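Local coordinates for peridinin-chlorophyll A protein (Amphidinium carterae, PDB 2C9E) that probably serves as a water-soluble light-harvesting antenna, holding peridinin and chlorophyll a to capture blue-green light, at residues His70-Asp75 against Lys87-Ala92; Lys183-Thr188 against Arg266-Leu271. All coordinates share one frame; numbering follows the deposited sequence.

Interaction 1: His70-Asp75 against Lys87-Ala92; sequences HSKALD and KEDFAA. With MG (magnesium ion), chain L; CLA (chlorophyll a), chain B.
Beside the magnesium site of helix 60-77, Ala-73 and Lys-72 meet Asp-89 in the first turn of helix 87-102. Asp-89 CB packs 3.6 Å from Ala-73 CB and as close to Ala-73 CA; the Ala-73 methyl also borders a bound peridinin. With CG anti to its own carbonyl carbon (chi1 -64°), Asp-89 brings its carboxylate beside the Lys-72 carbonyl. There OD2 lies 3.4 Å from Lys-72 O, two acceptors that do not bond. Lys-72 crosses Asp-89 at about a right angle, bringing CE within 3.9 Å of Asp-89 OD1. Its last bend (chi4 47°) leaves NZ 4.6 Å from that OD1, short of a salt bridge.

The same turns of helix 60-77 carry two other sites. Ser-71 binds the magnesium ion through both O and OG (OG 2.4 Å from the metal), joined by Asp-75 OD1 and Asp-223. The His-70 ring holds a water at its edge, NE2 2.6 Å from the water oxygen. That water in turn ligates the central magnesium of chlorophyll a.

The buried Asp-89 carboxylate is hydrogen-bonded through OD2 to Ser-76 OG, with the Lys-72 charge probably easing its burial from nearby.

Interaction 2: Lys183-Thr188 against Arg266-Leu271; sequences KFSEAT and RVNLAL. With PID (peridinin), chain J.
Asn-268 of helix 261-276 reaches across to Phe-184 and Ser-185 of helix 176-192, and its side chain touches something at every atom. The short helix axes pass 9.6 Å apart, their directions 135° from each other. At its root, Asn-268 CB lies 3.6 Å from Ser-185 OG. CG, set anti to the carbonyl carbon (chi1 -69°), comes next, 3.9 Å from Phe-184 CE2. From there the amide splits its two ends between unlike partners. OD1 faces Ser-185 OG at 3.0 Å, a possible hydrogen bond that competes with Ala-181 O for the one hydroxyl proton. ND2 stands in the plane of the Phe-184 ring at its edge, 3.7 Å from CE2, with ring and amide planes 72° apart. The same nitrogen presses on the peridinin polyene, ND2 3.0 Å from C18, a tight approach; Leu-271 and Val-267 line the same peridinin pocket.

One face of the Phe-184 ring carries the Thr-188 methyl, CG2. That threonine is tied back by OG1 to Phe-184 O at 2.7 Å, and both residues border a bound digalactosyl diacyl glycerol. With an alanine here instead of Asn-268, the phenyl edge and the polyene would probably lose their shared amide neighbour, and Ser-185 OG an alternative acceptor to Ala-181 O. Contacts at both ends of the amide probably limit how far it can turn between Phe-184 and the pigment.

In the fold
Interaction 1 closes before interaction 2 opens, so the two follow each other along the chain, one in each of its two peridinin-chlorophyll-binding regions. They share no helix: 70-75 with 87-92 pairs helices 60-77 and 87-102, close neighbours in sequence, whereas 183-188 with 266-271 brings together helices 176-192 and 261-276, with 77 residues between the segments. Their centres are 36 Å apart, on opposite sides of the chain's centre, and their nearest atoms about 19 Å apart, so neither touches the other. Both are buried contacts of an all-helical shell, and each has peridinin at its border, so helix packing and pigment seating go together at both places.

Interaction 1: His70-Asp75 against Lys87-Ala92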
# COMPACT_ATOMS: atom_id res chain seq x y z
N HIS A 70 11.18 -7.18 1.48
CA HIS A 70 10.23 -7.14 2.59
C HIS A 70 9.66 -8.52 2.75
O HIS A 70 9.48 -8.97 3.86
CB HIS A 70 9.08 -6.13 2.33
CG HIS A 70 9.47 -4.72 2.61
ND1 HIS A 70 10.17 -3.95 1.71
CD2 HIS A 70 9.27 -3.93 3.71
CE1 HIS A 70 10.39 -2.75 2.23
NE2 HIS A 70 9.85 -2.71 3.44
N SER A 71 9.37 -9.18 1.63
CA SER A 71 8.80 -10.52 1.74
C SER A 71 9.81 -11.46 2.40
O SER A 71 9.46 -12.31 3.23
CB SER A 71 8.45 -11.08 0.38
OG SER A 71 8.10 -12.45 0.56
N LYS A 72 11.07 -11.31 2.05
CA LYS A 72 12.03 -12.18 2.68
C LYS A 72 12.15 -11.85 4.16
O LYS A 72 12.35 -12.74 5.00
CB LYS A 72 13.39 -12.07 2.00
CG LYS A 72 14.46 -12.94 2.67
CD LYS A 72 15.80 -12.76 1.96
CE LYS A 72 16.87 -13.72 2.52
NZ LYS A 72 16.27 -15.08 2.63
N ALA A 73 12.01 -10.57 4.51
CA ALA A 73 12.18 -10.24 5.91
C ALA A 73 10.99 -10.73 6.71
O ALA A 73 11.14 -11.11 7.89
CB ALA A 73 12.39 -8.74 6.09
N LEU A 74 9.82 -10.76 6.09
CA LEU A 74 8.62 -11.23 6.79
C LEU A 74 8.79 -12.73 7.15
O LEU A 74 8.39 -13.18 8.23
CB LEU A 74 7.36 -11.01 5.93
CG LEU A 74 6.91 -9.53 5.87
CD1 LEU A 74 5.84 -9.37 4.80
CD2 LEU A 74 6.33 -9.13 7.27
N ASP A 75 9.40 -13.49 6.25
CA ASP A 75 9.67 -14.90 6.51
C ASP A 75 10.31 -15.10 7.91
O ASP A 75 9.98 -16.06 8.60
CB ASP A 75 10.60 -15.48 5.44
CG ASP A 75 9.90 -15.66 4.07
OD1 ASP A 75 8.64 -15.72 4.00
OD2 ASP A 75 10.62 -15.77 3.05
N LYS A 87 18.61 -9.22 11.86
CA LYS A 87 19.43 -8.04 11.58
C LYS A 87 19.82 -8.09 10.09
O LYS A 87 19.96 -7.06 9.40
CB LYS A 87 20.72 -8.04 12.43
CG LYS A 87 20.56 -7.75 13.93
CD LYS A 87 21.92 -7.65 14.68
CE LYS A 87 21.73 -7.25 16.15
NZ LYS A 87 23.04 -7.09 16.88
N GLU A 88 20.01 -9.30 9.60
CA GLU A 88 20.37 -9.53 8.22
C GLU A 88 19.24 -9.10 7.29
O GLU A 88 19.47 -8.31 6.39
CB GLU A 88 20.68 -11.02 8.02
CG GLU A 88 20.96 -11.38 6.59
CD GLU A 88 21.25 -12.86 6.40
OE1 GLU A 88 22.28 -13.37 6.93
OE2 GLU A 88 20.43 -13.51 5.71
N ASP A 89 18.04 -9.62 7.49
CA ASP A 89 16.90 -9.27 6.62
C ASP A 89 16.55 -7.79 6.72
O ASP A 89 16.20 -7.16 5.71
CB ASP A 89 15.64 -10.12 6.94
CG ASP A 89 15.83 -11.62 6.67
OD1 ASP A 89 16.83 -11.99 6.02
OD2 ASP A 89 14.97 -12.42 7.10
N PHE A 90 16.67 -7.25 7.95
CA PHE A 90 16.42 -5.84 8.23
C PHE A 90 17.34 -4.96 7.44
O PHE A 90 16.89 -4.06 6.73
CB PHE A 90 16.63 -5.52 9.71
CG PHE A 90 16.22 -4.11 10.09
CD1 PHE A 90 14.86 -3.78 10.21
CD2 PHE A 90 17.20 -3.13 10.37
CE1 PHE A 90 14.45 -2.48 10.61
CE2 PHE A 90 16.82 -1.83 10.77
CZ PHE A 90 15.43 -1.50 10.90
N ALA A 91 18.65 -5.18 7.58
CA ALA A 91 19.63 -4.39 6.85
C ALA A 91 19.41 -4.50 5.35
O ALA A 91 19.58 -3.50 4.64
CB ALA A 91 21.07 -4.82 7.21
N ALA A 92 18.98 -5.67 4.85
CA ALA A 92 18.73 -5.84 3.40
C ALA A 92 17.47 -5.06 2.96
O ALA A 92 17.37 -4.62 1.80
CB ALA A 92 18.57 -7.31 3.04
MG MG L . 7.87 -14.05 2.29
MG CLA B . 7.94 0.57 4.64
CHA CLA B . 8.75 3.98 5.24
CHB CLA B . 6.87 0.31 7.98
CHC CLA B . 6.17 -2.33 3.94
CHD CLA B . 8.36 1.18 1.23
NA CLA B . 7.77 2.01 6.34
C1A CLA B . 8.27 3.32 6.37
C2A CLA B . 8.24 3.86 7.81
C3A CLA B . 7.79 2.66 8.66
C4A CLA B . 7.43 1.58 7.64
CMA CLA B . 8.97 2.21 9.61
CAA CLA B . 7.27 5.01 8.05
CBA CLA B . 5.88 4.66 7.56
CGA CLA B . 4.86 5.72 7.92
O1A CLA B . 5.04 6.89 7.56
O2A CLA B . 3.76 5.42 8.63
NB CLA B . 6.86 -0.83 5.78
C1B CLA B . 6.61 -0.77 7.14
C2B CLA B . 6.04 -2.04 7.55
C3B CLA B . 5.86 -2.80 6.43
C4B CLA B . 6.27 -1.99 5.30
CMB CLA B . 5.70 -2.54 8.98
CAB CLA B . 5.39 -4.18 6.62
CBB CLA B . 5.29 -5.08 5.55
NC CLA B . 7.37 -0.39 2.91
C1C CLA B . 6.68 -1.60 2.85
C2C CLA B . 6.60 -2.02 1.45
C3C CLA B . 7.21 -1.05 0.70
C4C CLA B . 7.72 -0.03 1.61
CMC CLA B . 6.01 -3.39 0.95
CAC CLA B . 7.34 -1.11 -0.81
CBC CLA B . 8.79 -1.37 -1.23
ND CLA B . 8.36 2.19 3.44
C1D CLA B . 8.66 2.25 2.10
C2D CLA B . 9.26 3.53 1.77
C3D CLA B . 9.30 4.23 2.93
C4D CLA B . 8.78 3.38 3.97
CMD CLA B . 9.75 4.07 0.42
CAD CLA B . 9.66 5.48 3.55
OBD CLA B . 10.36 6.41 3.14
CBD CLA B . 9.04 5.47 4.97
CGD CLA B . 10.02 6.02 5.98
O1D CLA B . 10.81 5.26 6.57
O2D CLA B . 10.00 7.36 6.23
CED CLA B . 10.92 7.99 7.07
C1 CLA B . 2.67 6.39 8.64
C2 CLA B . 1.99 6.33 7.36
C3 CLA B . 1.82 7.36 6.47
C4 CLA B . 2.33 8.76 6.75
C5 CLA B . 1.07 7.23 5.16
C6 CLA B . 0.55 5.80 4.87
C7 CLA B . -0.30 5.80 3.59
C8 CLA B . -0.87 4.43 3.25
C9 CLA B . 0.24 3.45 2.83
C10 CLA B . -1.97 4.59 2.20
C11 CLA B . -2.75 3.30 1.93
C12 CLA B . -3.88 3.42 0.86
C13 CLA B . -4.60 2.06 0.61
C14 CLA B . -5.52 2.12 -0.60
C15 CLA B . -5.40 1.65 1.86
C16 CLA B . -6.02 0.27 1.76
C17 CLA B . -6.66 -0.08 3.06
C18 CLA B . -7.35 -1.46 3.09
C19 CLA B . -8.57 -1.55 2.21
C20 CLA B . -7.71 -1.81 4.51
O HOH W 1 9.83 -0.55 4.86

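Interaction 2: Lys183-Thr188 against Arg266-Leu271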
# COMPACT_ATOMS: atom_id res chain seq x y z
N LYS A 183 -19.74 -4.58 -16.91
CA LYS A 183 -21.01 -4.88 -16.22
C LYS A 183 -20.74 -4.72 -14.74
O LYS A 183 -21.54 -4.15 -14.01
CB LYS A 183 -21.47 -6.32 -16.46
CG LYS A 183 -21.44 -6.76 -17.91
CD LYS A 183 -22.84 -6.79 -18.53
CE LYS A 183 -23.38 -5.37 -18.77
NZ LYS A 183 -22.76 -4.71 -19.98
N PHE A 184 -19.60 -5.27 -14.30
CA PHE A 184 -19.21 -5.18 -12.91
C PHE A 184 -19.15 -3.69 -12.56
O PHE A 184 -19.68 -3.27 -11.53
CB PHE A 184 -17.87 -5.84 -12.69
CG PHE A 184 -17.34 -5.68 -11.29
CD1 PHE A 184 -17.93 -6.37 -10.23
CD2 PHE A 184 -16.26 -4.83 -11.03
CE1 PHE A 184 -17.44 -6.23 -8.92
CE2 PHE A 184 -15.76 -4.68 -9.73
CZ PHE A 184 -16.35 -5.38 -8.67
N SER A 185 -18.55 -2.88 -13.43
CA SER A 185 -18.49 -1.45 -13.13
C SER A 185 -19.89 -0.91 -13.01
O SER A 185 -20.23 -0.24 -12.00
CB SER A 185 -17.72 -0.69 -14.19
OG SER A 185 -16.33 -1.02 -14.08
N GLU A 186 -20.72 -1.19 -14.01
CA GLU A 186 -22.09 -0.71 -13.98
C GLU A 186 -22.88 -1.14 -12.74
O GLU A 186 -23.71 -0.36 -12.23
CB GLU A 186 -22.84 -1.13 -15.26
CG GLU A 186 -22.47 -0.30 -16.55
CD GLU A 186 -22.26 1.23 -16.30
OE1 GLU A 186 -21.37 1.62 -15.48
OE2 GLU A 186 -22.96 2.08 -16.93
N ALA A 187 -22.64 -2.34 -12.23
CA ALA A 187 -23.41 -2.76 -11.06
C ALA A 187 -22.87 -2.22 -9.72
O ALA A 187 -23.62 -2.11 -8.73
CB ALA A 187 -23.49 -4.28 -11.00
N THR A 188 -21.57 -1.92 -9.69
CA THR A 188 -20.93 -1.44 -8.45
C THR A 188 -20.91 0.08 -8.32
O THR A 188 -20.94 0.59 -7.20
CB THR A 188 -19.49 -2.00 -8.31
OG1 THR A 188 -18.73 -1.77 -9.51
CG2 THR A 188 -19.54 -3.48 -8.03
N ARG A 266 -12.30 2.37 -15.82
CA ARG A 266 -10.90 2.18 -16.17
C ARG A 266 -10.14 1.49 -15.03
O ARG A 266 -9.33 0.60 -15.27
CB ARG A 266 -10.25 3.52 -16.57
CG ARG A 266 -9.93 3.60 -18.09
CD ARG A 266 -9.50 5.02 -18.52
NE ARG A 266 -10.41 6.01 -17.95
CZ ARG A 266 -10.33 7.33 -18.12
NH1 ARG A 266 -9.36 7.87 -18.85
NH2 ARG A 266 -11.25 8.11 -17.55
N VAL A 267 -10.43 1.87 -13.78
CA VAL A 267 -9.78 1.22 -12.63
C VAL A 267 -10.15 -0.26 -12.58
O VAL A 267 -9.27 -1.12 -12.42
CB VAL A 267 -10.19 1.85 -11.25
CG1 VAL A 267 -9.79 0.89 -10.08
CG2 VAL A 267 -9.51 3.16 -11.07
N ASN A 268 -11.42 -0.59 -12.73
CA ASN A 268 -11.78 -2.01 -12.64
C ASN A 268 -11.20 -2.83 -13.79
O ASN A 268 -10.85 -4.01 -13.61
CB ASN A 268 -13.31 -2.20 -12.63
CG ASN A 268 -13.96 -1.69 -11.37
OD1 ASN A 268 -15.02 -1.05 -11.41
ND2 ASN A 268 -13.35 -1.97 -10.24
N LEU A 269 -11.11 -2.25 -14.98
CA LEU A 269 -10.57 -3.01 -16.10
C LEU A 269 -9.08 -3.26 -15.88
O LEU A 269 -8.57 -4.36 -16.10
CB LEU A 269 -10.77 -2.25 -17.41
CG LEU A 269 -10.20 -2.91 -18.68
CD1 LEU A 269 -10.72 -4.35 -18.83
CD2 LEU A 269 -10.61 -2.07 -19.90
N ALA A 270 -8.39 -2.21 -15.44
CA ALA A 270 -6.96 -2.28 -15.18
C ALA A 270 -6.68 -3.30 -14.09
O ALA A 270 -5.72 -4.05 -14.19
CB ALA A 270 -6.45 -0.90 -14.82
N LEU A 271 -7.51 -3.36 -13.05
CA LEU A 271 -7.31 -4.36 -12.01
C LEU A 271 -7.56 -5.78 -12.54
O LEU A 271 -6.82 -6.70 -12.26
CB LEU A 271 -8.23 -4.09 -10.80
CG LEU A 271 -7.81 -2.91 -9.92
CD1 LEU A 271 -8.84 -2.64 -8.88
CD2 LEU A 271 -6.47 -3.24 -9.25
C1 PID J . -10.84 -15.85 -8.11
C2 PID J . -10.73 -17.35 -8.39
C3 PID J . -9.29 -17.68 -8.81
C4 PID J . -9.04 -16.94 -10.13
C5 PID J . -8.94 -15.43 -9.92
C6 PID J . -9.99 -14.88 -8.94
C7 PID J . -10.37 -13.55 -9.14
C8 PID J . -10.36 -12.52 -8.19
C9 PID J . -10.73 -11.20 -8.47
C10 PID J . -11.13 -10.68 -9.70
C11 PID J . -10.72 -10.19 -7.61
C12 PID J . -11.09 -9.07 -8.25
C13 PID J . -11.14 -7.80 -7.67
C14 PID J . -11.51 -6.61 -8.29
C15 PID J . -11.49 -5.43 -7.54
C16 PID J . -11.82 -4.16 -8.00
C17 PID J . -11.76 -3.06 -7.13
C18 PID J . -12.06 -1.77 -7.55
C19 PID J . -11.98 -0.65 -6.72
C20 PID J . -12.23 0.63 -7.21
C21 PID J . -12.14 1.81 -6.49
C22 PID J . -12.38 3.03 -7.12
C23 PID J . -12.26 4.18 -6.51
C24 PID J . -12.10 5.32 -5.88
C25 PID J . -10.76 6.07 -5.89
C26 PID J . -10.40 6.48 -4.46
C27 PID J . -11.54 7.23 -3.76
C28 PID J . -12.82 6.37 -3.73
C29 PID J . -13.28 5.96 -5.13
C30 PID J . -10.39 8.43 -2.07
C31 PID J . -10.05 8.66 -0.59
CM1 PID J . -12.18 -15.43 -7.53
CM2 PID J . -9.06 -14.81 -11.31
CM3 PID J . -7.54 -15.14 -9.37
CM4 PID J . -11.93 -6.58 -9.76
CM5 PID J . -11.84 1.82 -4.99
CM6 PID J . -9.63 5.18 -6.42
CM7 PID J . -10.87 7.32 -6.77
CM8 PID J . -14.48 5.03 -4.99
O1 PID J . -9.68 -15.20 -7.58
O2 PID J . -9.09 -19.08 -8.98
O3 PID J . -11.22 -11.31 -10.76
O4 PID J . -11.37 -9.34 -9.56
O5 PID J . -13.67 7.12 -5.86
O6 PID J . -11.21 7.40 -2.37
O7 PID J . -9.94 9.17 -2.95